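Long-range contact in polyhedrin (PDB 5A8S), which probably forms the crystalline matrix of the viral occlusion bodies (polyhedra), the microcrystals of an insect cypovirus: residues 51-56 / 212-217. Numbering follows the deposited sequence.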
loop_
_atom_site.group_PDB
_atom_site.type_symbol
_atom_site.label_atom_id
_atom_site.label_comp_id
_atom_site.label_asym_id
_atom_site.label_seq_id
_atom_site.Cartn_x
_atom_site.Cartn_y
_atom_site.Cartn_z
ATOM N N TYR A 51 -20.471 -10.425 9.255
ATOM C CA TYR A 51 -19.032 -10.370 9.464
ATOM C C TYR A 51 -18.344 -9.896 8.190
ATOM O O TYR A 51 -18.912 -9.965 7.102
ATOM C CB TYR A 51 -18.482 -11.752 9.812
ATOM C CG TYR A 51 -18.928 -12.313 11.144
ATOM C CD1 TYR A 51 -20.231 -12.769 11.338
ATOM C CD2 TYR A 51 -18.032 -12.415 12.201
ATOM C CE1 TYR A 51 -20.632 -13.299 12.566
ATOM C CE2 TYR A 51 -18.416 -12.937 13.417
ATOM C CZ TYR A 51 -19.713 -13.381 13.599
ATOM O OH TYR A 51 -20.072 -13.907 14.823
ATOM N N LYS A 52 -17.114 -9.422 8.326
ATOM C CA LYS A 52 -16.311 -9.061 7.166
ATOM C C LYS A 52 -14.889 -9.538 7.381
ATOM O O LYS A 52 -14.312 -9.320 8.443
ATOM C CB LYS A 52 -16.331 -7.552 6.941
ATOM C CG LYS A 52 -15.682 -7.112 5.645
ATOM C CD LYS A 52 -15.940 -5.643 5.387
ATOM C CE LYS A 52 -14.933 -4.783 6.140
ATOM N NZ LYS A 52 -15.254 -3.341 6.010
ATOM N N ALA A 53 -14.325 -10.188 6.370
ATOM C CA ALA A 53 -12.962 -10.706 6.452
ATOM C C ALA A 53 -12.003 -9.861 5.641
ATOM O O ALA A 53 -12.265 -9.576 4.473
ATOM C CB ALA A 53 -12.916 -12.143 5.953
ATOM N N PHE A 54 -10.905 -9.453 6.272
ATOM C CA PHE A 54 -9.741 -8.947 5.561
ATOM C C PHE A 54 -8.776 -10.117 5.462
ATOM O O PHE A 54 -8.130 -10.488 6.439
ATOM C CB PHE A 54 -9.099 -7.783 6.318
ATOM C CG PHE A 54 -10.052 -6.655 6.618
ATOM C CD1 PHE A 54 -10.901 -6.721 7.709
ATOM C CD2 PHE A 54 -10.102 -5.539 5.801
ATOM C CE1 PHE A 54 -11.782 -5.684 7.992
ATOM C CE2 PHE A 54 -10.975 -4.496 6.083
ATOM C CZ PHE A 54 -11.819 -4.574 7.173
ATOM N N ASP A 55 -8.708 -10.710 4.278
ATOM C CA ASP A 55 -7.982 -11.958 4.046
ATOM C C ASP A 55 -6.677 -11.635 3.318
ATOM O O ASP A 55 -6.692 -11.163 2.187
ATOM C CB ASP A 55 -8.876 -12.870 3.197
ATOM C CG ASP A 55 -8.342 -14.277 3.048
ATOM O OD1 ASP A 55 -7.215 -14.578 3.496
ATOM O OD2 ASP A 55 -9.079 -15.090 2.448
ATOM N N TYR A 56 -5.548 -11.871 3.984
ATOM C CA TYR A 56 -4.227 -11.592 3.412
ATOM C C TYR A 56 -3.437 -12.871 3.206
ATOM O O TYR A 56 -3.252 -13.649 4.141
ATOM C CB TYR A 56 -3.405 -10.706 4.350
ATOM C CG TYR A 56 -4.072 -9.409 4.711
ATOM C CD1 TYR A 56 -4.912 -9.327 5.809
ATOM C CD2 TYR A 56 -3.858 -8.261 3.960
ATOM C CE1 TYR A 56 -5.527 -8.142 6.146
ATOM C CE2 TYR A 56 -4.470 -7.067 4.295
ATOM C CZ TYR A 56 -5.305 -7.019 5.388
ATOM O OH TYR A 56 -5.927 -5.843 5.739
ATOM N N ASN A 212 -8.048 -9.349 0.233
ATOM C CA ASN A 212 -9.441 -9.314 -0.203
ATOM C C ASN A 212 -10.329 -8.982 0.978
ATOM O O ASN A 212 -10.029 -9.362 2.110
ATOM C CB ASN A 212 -9.864 -10.651 -0.802
ATOM C CG ASN A 212 -9.504 -10.764 -2.267
ATOM O OD1 ASN A 212 -10.169 -10.181 -3.123
ATOM N ND2 ASN A 212 -8.442 -11.509 -2.566
ATOM N N VAL A 213 -11.418 -8.268 0.715
ATOM C CA VAL A 213 -12.389 -7.945 1.749
ATOM C C VAL A 213 -13.699 -8.638 1.387
ATOM O O VAL A 213 -14.336 -8.293 0.394
ATOM C CB VAL A 213 -12.619 -6.428 1.860
ATOM C CG1 VAL A 213 -13.621 -6.124 2.963
ATOM C CG2 VAL A 213 -11.296 -5.706 2.119
ATOM N N ILE A 214 -14.087 -9.627 2.180
ATOM C CA ILE A 214 -15.243 -10.452 1.855
ATOM C C ILE A 214 -16.285 -10.341 2.946
ATOM O O ILE A 214 -15.953 -10.421 4.118
ATOM C CB ILE A 214 -14.854 -11.946 1.756
ATOM C CG1 ILE A 214 -13.614 -12.128 0.881
ATOM C CG2 ILE A 214 -16.025 -12.760 1.233
ATOM C CD1 ILE A 214 -12.361 -12.406 1.666
ATOM N N GLU A 215 -17.553 -10.181 2.586
ATOM C CA GLU A 215 -18.574 -10.140 3.623
ATOM C C GLU A 215 -19.327 -11.458 3.767
ATOM O O GLU A 215 -19.390 -12.257 2.841
ATOM C CB GLU A 215 -19.512 -8.954 3.413
ATOM C CG GLU A 215 -18.829 -7.654 3.809
ATOM C CD GLU A 215 -19.790 -6.525 4.090
ATOM O OE1 GLU A 215 -20.741 -6.328 3.300
ATOM O OE2 GLU A 215 -19.577 -5.828 5.104
ATOM N N PHE A 216 -19.870 -11.668 4.961
ATOM C CA PHE A 216 -20.615 -12.871 5.311
ATOM C C PHE A 216 -21.891 -12.459 6.025
ATOM O O PHE A 216 -21.845 -11.682 6.978
ATOM C CB PHE A 216 -19.777 -13.760 6.240
ATOM C CG PHE A 216 -18.402 -14.035 5.715
ATOM C CD1 PHE A 216 -18.179 -15.073 4.822
ATOM C CD2 PHE A 216 -17.337 -13.240 6.092
ATOM C CE1 PHE A 216 -16.919 -15.308 4.321
ATOM C CE2 PHE A 216 -16.066 -13.479 5.596
ATOM C CZ PHE A 216 -15.861 -14.510 4.708
ATOM N N ASN A 217 -23.027 -12.977 5.581
ATOM C CA ASN A 217 -24.300 -12.560 6.153
ATOM C C ASN A 217 -24.583 -13.186 7.515
ATOM O O ASN A 217 -25.437 -12.705 8.253
ATOM C CB ASN A 217 -25.444 -12.848 5.178
ATOM C CG ASN A 217 -25.487 -11.854 4.024
ATOM O OD1 ASN A 217 -24.839 -10.811 4.072
ATOM N ND2 ASN A 217 -26.263 -12.167 2.991
#
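The ring of Phe-216 turns its edge to Ala-53, whose CB lies in the ring plane 3.4 Å from CE2; a methyl is small enough to let the ring come this near its diagonal neighbour on the facing strand. A chi1 of -51°, with CG anti to the carbonyl carbon, brings the CE2 edge up to Ala-53, and CD2 also meets CB of the paired Tyr-51 at 4.2 Å. Val-222 and Tyr-225 of helix 219-228 pack on Phe-216, the latter ring edge-to-face with it. Ile-214, on the same face, reaches with CD1 to Asp-55 CB (3.8 Å), while the Asp-55 carboxylate is held by Arg-39 and Tyr-225.

On the other face Val-213 uses both branches: CG2 approaches the Phe-54 ring obliquely, 3.9 Å from CD2, and CG1 packs tightly against Lys-52 CD at 3.4 Å. Lys-52 suits this place because its methylene chain is apolar; bent at chi3 (83°), it delivers NZ to the carbonyls of Glu-70, Leu-72 and Thr-75. Its NZ stays 5.1 Å from Glu-215 OE2, which accepts a hydrogen bond from Asp-74 N, while OE1 forms a salt bridge with Arg-50.

Six backbone hydrogen bonds join the strands, from Tyr-51 N to Phe-216 O (2.9 Å) through to Asn-212 N and Asp-55 O. In a second subunit, Arg-69 NH2 hydrogen-bonds to Val-213 O and Tyr-93 OH to Asn-212 OD1, tying the strand to the subunit interface. This is regular antiparallel pairing: 210-216, beside 51-58, is the outermost strand, within this chain, of the six-stranded antiparallel sheet, with helix 219-228 packed over the face carrying Tyr-51, Ile-214 and Phe-216.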